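Malonyl CoA-acyl carrier protein transacylase (PDB 3QAT) probably transfers the malonyl group from malonyl-CoA to acyl carrier protein, supplying the chain-extending units of bacterial fatty acid synthesis. Local coordinates at residues A[34-39]-A[49-54]; A[149-154]-A[190-195]. One frame throughout, in Å; residues are numbered along the deposited sequence.

Contact 1: A[34-39]-A[49-54]; sequences MVFEEV and DIIFEG
One face of the Phe-36 ring receives the rim of the Phe-52 ring, and the edge of the same ring meets the end of Ile-51. Phe-52 CZ stands 4.0 Å above the plane of the Phe-36 ring, off its centre and toward the rim, and approaches CD1 of Phe-36 to 4.1 Å. The centroids of the two rings are 5.3 Å apart and their planes are inclined at 55°, an edge-to-face pair with Phe-52 as the edge and Phe-36 as the face. Near the plane of Phe-36, CD1 of Ile-51 lies 3.9 Å from Phe-36 CE1 and almost as close to CD1 of the same ring. Ile-51 reaches this far because CD1 extends anti to CA (chi2 -179°), so that the tip of its longer branch does the touching. The CB of Phe-52, by contrast, is not aimed at helix 30-43; its ring brings CE1 and CZ across the gap.

The closest CA atoms of the two segments, those of Phe-36 and Ile-51, are 9.6 Å apart, a gap bridged by side chains. The contact joins successive helices 30-43 and 47-53 in the helical part of the acyltransferase domain, where Ala-71 and Ala-75 of helix 62-82 also touch Phe-36 and Thr-26 of helix 23-28 meets both phenylalanines. With no hydrogen bond or charge pair between 34-39 and 49-54, the helices are held here by dispersion, to which Ile-51 adds at the ring edge, and by the weak electrostatics of Phe-52 C-H groups tilted toward the Phe-36 face.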
ATOM      1  N   MET A  34       4.749   5.427  21.214  1.00 11.16           N
ATOM      2  CA  MET A  34       5.776   4.377  21.255  1.00 10.46           C
ATOM      3  C   MET A  34       6.032   3.723  19.904  1.00  9.52           C
ATOM      4  O   MET A  34       7.137   3.307  19.643  1.00  9.33           O
ATOM      5  CB  MET A  34       5.415   3.315  22.300  1.00 11.24           C
ATOM      6  CG  MET A  34       5.542   3.846  23.700  1.00 12.61           C
ATOM      7  SD  MET A  34       5.193   2.633  25.000  1.00 15.10           S
ATOM      8  CE  MET A  34       3.550   2.079  24.575  1.00 13.12           C
ATOM      9  N   VAL A  35       5.015   3.628  19.056  1.00  9.52           N
ATOM     10  CA  VAL A  35       5.251   3.096  17.695  1.00  8.05           C
ATOM     11  C   VAL A  35       6.254   3.976  16.943  1.00  7.92           C
ATOM     12  O   VAL A  35       7.236   3.458  16.381  1.00  8.37           O
ATOM     13  CB  VAL A  35       3.922   2.964  16.906  1.00  7.95           C
ATOM     14  CG1 VAL A  35       4.178   2.767  15.388  1.00  9.41           C
ATOM     15  CG2 VAL A  35       3.103   1.819  17.482  1.00  9.13           C
ATOM     16  N   PHE A  36       6.059   5.296  16.966  1.00  8.96           N
ATOM     17  CA  PHE A  36       7.014   6.197  16.284  1.00  9.07           C
ATOM     18  C   PHE A  36       8.395   6.160  16.897  1.00  9.20           C
ATOM     19  O   PHE A  36       9.391   6.184  16.178  1.00  9.45           O
ATOM     20  CB  PHE A  36       6.491   7.635  16.191  1.00 10.24           C
ATOM     21  CG  PHE A  36       5.303   7.776  15.280  1.00  9.30           C
ATOM     22  CD1 PHE A  36       5.474   8.040  13.918  1.00 10.40           C
ATOM     23  CD2 PHE A  36       4.002   7.629  15.765  1.00 11.82           C
ATOM     24  CE1 PHE A  36       4.356   8.154  13.078  1.00 11.77           C
ATOM     25  CE2 PHE A  36       2.892   7.757  14.925  1.00 12.45           C
ATOM     26  CZ  PHE A  36       3.066   8.006  13.582  1.00 11.34           C
ATOM     27  N   GLU A  37       8.465   6.097  18.230  1.00  9.68           N
ATOM     28  CA  GLU A  37       9.752   5.969  18.887  1.00  9.27           C
ATOM     29  C   GLU A  37      10.500   4.715  18.449  1.00  8.69           C
ATOM     30  O   GLU A  37      11.710   4.766  18.208  1.00  8.31           O
ATOM     31  CB  GLU A  37       9.551   5.941  20.402  1.00 10.22           C
ATOM     32  CG  GLU A  37       9.104   7.282  20.973  1.00 12.01           C
ATOM     33  CD  GLU A  37       8.722   7.162  22.426  1.00 16.11           C
ATOM     34  OE1 GLU A  37       8.815   6.043  22.965  1.00 15.54           O
ATOM     35  OE2 GLU A  37       8.355   8.186  23.034  1.00 16.92           O
ATOM     36  N   GLU A  38       9.779   3.585  18.346  1.00  8.56           N
ATOM     37  CA  GLU A  38      10.418   2.330  17.988  1.00  8.54           C
ATOM     38  C   GLU A  38      10.853   2.347  16.520  1.00  8.27           C
ATOM     39  O   GLU A  38      11.939   1.855  16.195  1.00  8.28           O
ATOM     40  CB  GLU A  38       9.520   1.114  18.276  1.00  8.42           C
ATOM     41  CG  GLU A  38      10.247  -0.173  17.906  1.00  9.33           C
ATOM     42  CD  GLU A  38       9.570  -1.446  18.390  1.00 11.11           C
ATOM     43  OE1 GLU A  38       8.482  -1.371  18.994  1.00 11.08           O
ATOM     44  OE2 GLU A  38      10.142  -2.517  18.123  1.00 13.56           O
ATOM     45  N   VAL A  39       9.990   2.875  15.653  1.00  8.12           N
ATOM     46  CA  VAL A  39      10.399   3.006  14.248  1.00  7.91           C
ATOM     47  C   VAL A  39      11.680   3.848  14.072  1.00  8.63           C
ATOM     48  O   VAL A  39      12.606   3.442  13.345  1.00  7.83           O
ATOM     49  CB  VAL A  39       9.227   3.488  13.381  1.00  7.11           C
ATOM     50  CG1 VAL A  39       9.728   3.861  11.978  1.00  8.49           C
ATOM     51  CG2 VAL A  39       8.175   2.376  13.322  1.00  7.50           C
ATOM     52  N   ASP A  49      10.644  13.192  12.741  1.00 10.59           N
ATOM     53  CA  ASP A  49      10.729  14.637  12.477  1.00 12.03           C
ATOM     54  C   ASP A  49      10.285  14.968  11.043  1.00 11.19           C
ATOM     55  O   ASP A  49       9.638  15.987  10.814  1.00 11.78           O
ATOM     56  CB  ASP A  49      12.134  15.163  12.735  1.00 13.67           C
ATOM     57  CG  ASP A  49      12.445  15.331  14.223  1.00 17.63           C
ATOM     58  OD1 ASP A  49      11.513  15.485  15.041  1.00 21.74           O
ATOM     59  OD2 ASP A  49      13.647  15.362  14.556  1.00 24.64           O
ATOM     60  N   ILE A  50      10.654  14.117  10.090  1.00 10.63           N
ATOM     61  CA  ILE A  50      10.233  14.279   8.694  1.00 10.92           C
ATOM     62  C   ILE A  50       8.720  14.037   8.575  1.00  9.81           C
ATOM     63  O   ILE A  50       8.009  14.783   7.902  1.00 10.33           O
ATOM     64  CB  ILE A  50      11.021  13.317   7.783  1.00 10.47           C
ATOM     65  CG1 ILE A  50      12.514  13.676   7.778  1.00 12.84           C
ATOM     66  CG2 ILE A  50      10.433  13.283   6.356  1.00 12.54           C
ATOM     67  CD1 ILE A  50      13.407  12.528   7.207  1.00 16.53           C
ATOM     68  N   ILE A  51       8.222  12.991   9.242  1.00  8.79           N
ATOM     69  CA  ILE A  51       6.789  12.738   9.273  1.00  9.44           C
ATOM     70  C   ILE A  51       6.000  13.948   9.780  1.00 10.07           C
ATOM     71  O   ILE A  51       5.015  14.350   9.149  1.00 10.18           O
ATOM     72  CB  ILE A  51       6.457  11.492  10.107  1.00  9.31           C
ATOM     73  CG1 ILE A  51       7.245  10.287   9.568  1.00  8.04           C
ATOM     74  CG2 ILE A  51       4.941  11.223  10.111  1.00 10.67           C
ATOM     75  CD1 ILE A  51       6.967   8.954  10.341  1.00  9.79           C
ATOM     76  N   PHE A  52       6.438  14.526  10.894  1.00 10.69           N
ATOM     77  CA  PHE A  52       5.630  15.559  11.553  1.00 11.58           C
ATOM     78  C   PHE A  52       5.824  16.972  10.988  1.00 13.63           C
ATOM     79  O   PHE A  52       4.901  17.785  11.066  1.00 13.51           O
ATOM     80  CB  PHE A  52       5.891  15.580  13.063  1.00 12.33           C
ATOM     81  CG  PHE A  52       5.595  14.264  13.776  1.00 10.43           C
ATOM     82  CD1 PHE A  52       4.627  13.361  13.301  1.00 11.70           C
ATOM     83  CD2 PHE A  52       6.258  13.969  14.967  1.00 13.21           C
ATOM     84  CE1 PHE A  52       4.365  12.160  13.983  1.00 10.29           C
ATOM     85  CE2 PHE A  52       6.006  12.784  15.651  1.00 12.21           C
ATOM     86  CZ  PHE A  52       5.053  11.872  15.166  1.00 14.41           C
ATOM     87  N   GLU A  53       6.980  17.244  10.387  1.00 14.03           N
ATOM     88  CA  GLU A  53       7.308  18.604   9.941  0.70 15.39           C
ATOM     89  C   GLU A  53       7.776  18.726   8.496  1.00 15.15           C
ATOM     90  O   GLU A  53       7.986  19.851   7.989  1.00 16.29           O
ATOM     91  CB  GLU A  53       8.372  19.196  10.855  0.70 16.41           C
ATOM     92  CG  GLU A  53       7.942  19.387  12.291  0.70 20.53           C
ATOM     93  CD  GLU A  53       9.012  20.081  13.121  0.70 25.40           C
ATOM     94  OE1 GLU A  53       9.364  21.235  12.805  0.70 29.16           O
ATOM     95  OE2 GLU A  53       9.496  19.474  14.093  0.70 27.72           O
ATOM     96  N   GLY A  54       7.911  17.597   7.802  1.00 13.87           N
ATOM     97  CA  GLY A  54       8.341  17.643   6.405  1.00 12.53           C
ATOM     98  C   GLY A  54       9.831  17.914   6.253  1.00 12.74           C
ATOM     99  O   GLY A  54      10.611  17.641   7.174  1.00 13.39           O
TER

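Contact 2: A[149-154]-A[190-195]; sequences VEEICE and SQKGAK
An apolar contact between a buried isoleucine and the methylenes of a lysine, with a carboxylate of opposite charge nearby, joins Ile-152, on helix 146-155, to Lys-192, the residue just after helix 179-191, toward the periphery of the domain. The aliphatic part of the lysine does most of the touching. Its CE lies 4.0 Å from CG1 of Ile-152, and its CD is 4.1 Å from CD1 of the same isoleucine; the two side chains run alongside each other in opposite directions, each toward the other's backbone. Extended torsions at chi2 and chi3 carry the lysine across the gap between the backbones, where the CA atoms of Ile-152 and Lys-192 are 9.5 Å apart. The chain then bends at its last torsion (chi4 -75°), with NZ 4.4 Å from OE2 of Glu-151. This is beyond a salt bridge, but the opposite charges probably attract weakly on the more exposed side of the contact.

Ile-152 is buried, and it also touches Ala-185, Val-188 and Ala-189 of helix 179-191 as well as Leu-144. The lysine methylenes thus extend an apolar helix-helix interface outward, while the ammonium and carboxylate groups remain at its margin. Just beyond Lys-192, Gly-193 takes up a positive phi of 97°, with two bonds back into the last turn, a Schellman motif that leads the chain out of helix 179-191 toward strand 196-200. These two helices and the antiparallel strands they accompany form the small ferredoxin-like subdomain characteristic of malonyl-CoA:ACP transacylases.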
ATOM      1  N   VAL A 149      -6.302  -0.907 -21.743  1.00 21.21           N
ATOM      2  CA  VAL A 149      -4.973  -0.444 -21.340  1.00 19.76           C
ATOM      3  C   VAL A 149      -3.913  -1.488 -21.702  1.00 20.78           C
ATOM      4  O   VAL A 149      -2.817  -1.130 -22.116  1.00 19.29           O
ATOM      5  CB  VAL A 149      -4.908  -0.021 -19.859  1.00 18.57           C
ATOM      6  CG1 VAL A 149      -3.462   0.392 -19.473  1.00 17.39           C
ATOM      7  CG2 VAL A 149      -5.877   1.112 -19.603  1.00 17.07           C
ATOM      8  N   GLU A 150      -4.248  -2.777 -21.564  1.00 22.12           N
ATOM      9  CA  GLU A 150      -3.334  -3.862 -21.958  1.00 23.72           C
ATOM     10  C   GLU A 150      -3.010  -3.770 -23.456  1.00 24.06           C
ATOM     11  O   GLU A 150      -1.870  -3.983 -23.881  1.00 24.77           O
ATOM     12  CB  GLU A 150      -3.902  -5.247 -21.554  1.00 24.95           C
ATOM     13  CG  GLU A 150      -3.758  -5.515 -20.037  1.00 27.82           C
ATOM     14  CD  GLU A 150      -4.414  -6.808 -19.525  1.00 34.06           C
ATOM     15  OE1 GLU A 150      -5.289  -7.386 -20.209  1.00 37.37           O
ATOM     16  OE2 GLU A 150      -4.047  -7.243 -18.406  1.00 35.19           O
ATOM     17  N   GLU A 151      -4.013  -3.383 -24.237  1.00 23.94           N
ATOM     18  CA  GLU A 151      -3.829  -3.160 -25.658  1.00 24.52           C
ATOM     19  C   GLU A 151      -2.891  -1.967 -25.932  1.00 23.29           C
ATOM     20  O   GLU A 151      -2.011  -2.050 -26.790  1.00 23.24           O
ATOM     21  CB  GLU A 151      -5.187  -2.988 -26.330  1.00 25.53           C
ATOM     22  CG  GLU A 151      -5.155  -3.227 -27.831  1.00 28.66           C
ATOM     23  CD  GLU A 151      -6.336  -2.585 -28.538  1.00 33.27           C
ATOM     24  OE1 GLU A 151      -7.404  -2.400 -27.902  1.00 33.67           O
ATOM     25  OE2 GLU A 151      -6.187  -2.260 -29.739  1.00 37.48           O
ATOM     26  N   ILE A 152      -3.046  -0.879 -25.173  1.00 21.09           N
ATOM     27  CA  ILE A 152      -2.123   0.253 -25.299  1.00 19.77           C
ATOM     28  C   ILE A 152      -0.690  -0.180 -24.971  1.00 19.52           C
ATOM     29  O   ILE A 152       0.253   0.233 -25.630  1.00 18.63           O
ATOM     30  CB  ILE A 152      -2.523   1.451 -24.401  1.00 18.96           C
ATOM     31  CG1 ILE A 152      -3.879   2.037 -24.851  1.00 18.89           C
ATOM     32  CG2 ILE A 152      -1.456   2.525 -24.472  1.00 19.77           C
ATOM     33  CD1 ILE A 152      -4.452   3.098 -23.929  1.00 18.24           C
ATOM     34  N   CYS A 153      -0.525  -0.994 -23.931  1.00 19.35           N
ATOM     35  CA  CYS A 153       0.795  -1.531 -23.605  1.00 20.50           C
ATOM     36  C   CYS A 153       1.433  -2.256 -24.801  1.00 21.62           C
ATOM     37  O   CYS A 153       2.637  -2.120 -25.057  1.00 21.92           O
ATOM     38  CB  CYS A 153       0.691  -2.465 -22.407  1.00 19.89           C
ATOM     39  SG  CYS A 153       0.343  -1.577 -20.862  1.00 19.34           S
ATOM     40  N   GLU A 154       0.611  -3.015 -25.519  1.00 23.01           N
ATOM     41  CA  GLU A 154       1.042  -3.748 -26.709  1.00 25.07           C
ATOM     42  C   GLU A 154       1.359  -2.793 -27.867  1.00 25.40           C
ATOM     43  O   GLU A 154       2.366  -2.965 -28.561  1.00 26.70           O
ATOM     44  CB  GLU A 154      -0.023  -4.778 -27.118  1.00 25.19           C
ATOM     45  N   SER A 190      -5.116   9.218 -24.179  1.00 15.13           N
ATOM     46  CA  SER A 190      -5.812  10.478 -24.425  0.70 15.51           C
ATOM     47  C   SER A 190      -6.588  10.418 -25.746  1.00 15.85           C
ATOM     48  O   SER A 190      -7.744  10.834 -25.820  1.00 15.74           O
ATOM     49  CB  SER A 190      -4.796  11.621 -24.477  0.70 16.42           C
ATOM     50  OG  SER A 190      -5.449  12.867 -24.586  0.70 18.04           O
ATOM     51  N   GLN A 191      -5.938   9.897 -26.783  1.00 15.79           N
ATOM     52  CA  GLN A 191      -6.575   9.751 -28.108  1.00 16.76           C
ATOM     53  C   GLN A 191      -7.790   8.840 -28.020  1.00 17.67           C
ATOM     54  O   GLN A 191      -8.843   9.125 -28.591  1.00 17.45           O
ATOM     55  CB  GLN A 191      -5.565   9.218 -29.138  1.00 16.32           C
ATOM     56  CG  GLN A 191      -6.201   8.793 -30.489  1.00 17.89           C
ATOM     57  CD  GLN A 191      -6.546   7.318 -30.534  1.00 17.51           C
ATOM     58  OE1 GLN A 191      -7.724   6.939 -30.686  1.00 19.72           O
ATOM     59  NE2 GLN A 191      -5.535   6.473 -30.416  1.00 16.48           N
ATOM     60  N   LYS A 192      -7.659   7.752 -27.269  1.00 17.00           N
ATOM     61  CA  LYS A 192      -8.783   6.818 -27.087  1.00 17.48           C
ATOM     62  C   LYS A 192      -9.913   7.320 -26.204  1.00 17.10           C
ATOM     63  O   LYS A 192     -10.926   6.635 -26.057  1.00 18.27           O
ATOM     64  CB  LYS A 192      -8.277   5.484 -26.540  1.00 17.61           C
ATOM     65  CG  LYS A 192      -7.450   4.714 -27.535  1.00 19.06           C
ATOM     66  CD  LYS A 192      -7.108   3.320 -26.987  1.00 21.54           C
ATOM     67  CE  LYS A 192      -6.354   2.490 -28.003  1.00 23.69           C
ATOM     68  NZ  LYS A 192      -7.220   1.966 -29.107  1.00 28.05           N
ATOM     69  N   GLY A 193      -9.748   8.498 -25.623  1.00 15.98           N
ATOM     70  CA  GLY A 193     -10.819   9.149 -24.869  1.00 16.32           C
ATOM     71  C   GLY A 193     -10.763   8.951 -23.368  1.00 16.05           C
ATOM     72  O   GLY A 193     -11.774   9.115 -22.685  1.00 16.55           O
ATOM     73  N   ALA A 194      -9.586   8.626 -22.841  1.00 16.39           N
ATOM     74  CA  ALA A 194      -9.458   8.551 -21.389  1.00 16.22           C
ATOM     75  C   ALA A 194      -9.952   9.849 -20.777  1.00 17.29           C
ATOM     76  O   ALA A 194      -9.685  10.930 -21.326  1.00 18.33           O
ATOM     77  CB  ALA A 194      -8.021   8.301 -20.988  1.00 15.30           C
ATOM     78  N   LYS A 195     -10.663   9.752 -19.645  1.00 17.64           N
ATOM     79  CA  LYS A 195     -11.098  10.949 -18.939  0.50 18.48           C
ATOM     80  C   LYS A 195      -9.896  11.703 -18.370  1.00 18.99           C
ATOM     81  O   LYS A 195      -9.882  12.931 -18.374  1.00 20.19           O
ATOM     82  CB  LYS A 195     -12.121  10.619 -17.842  0.50 18.91           C
ATOM     83  CG  LYS A 195     -13.440  10.044 -18.376  0.50 20.79           C
ATOM     84  CD  LYS A 195     -13.958  10.846 -19.580  0.50 23.72           C
ATOM     85  CE  LYS A 195     -15.475  10.796 -19.713  0.50 25.97           C
ATOM     86  NZ  LYS A 195     -16.140  11.891 -18.941  0.50 26.45           N
TER

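From the N terminus, the chain runs through strand 6-11 and helix 23-28 before contact 1 closes a short, wholly local loop, in which only nine residues separate 34-39 from 49-54. It then passes through the long helix 62-82, strand 93-96 at one border of the parallel sheet, and helices 100-107 and 113-129 to strand 136-142 of the mixed sheet. There contact 2 closes a wider loop of 35 residues, pairing helices 146-155 and 179-191, between which the chain forms strands 162-169 and 172-176. The contacts follow in series, neither nested nor crossed. They lie on opposite sides of the chain's centre, with their own centres about 41 Å apart: contact 1 within the helical layer, contact 2 in the small subdomain.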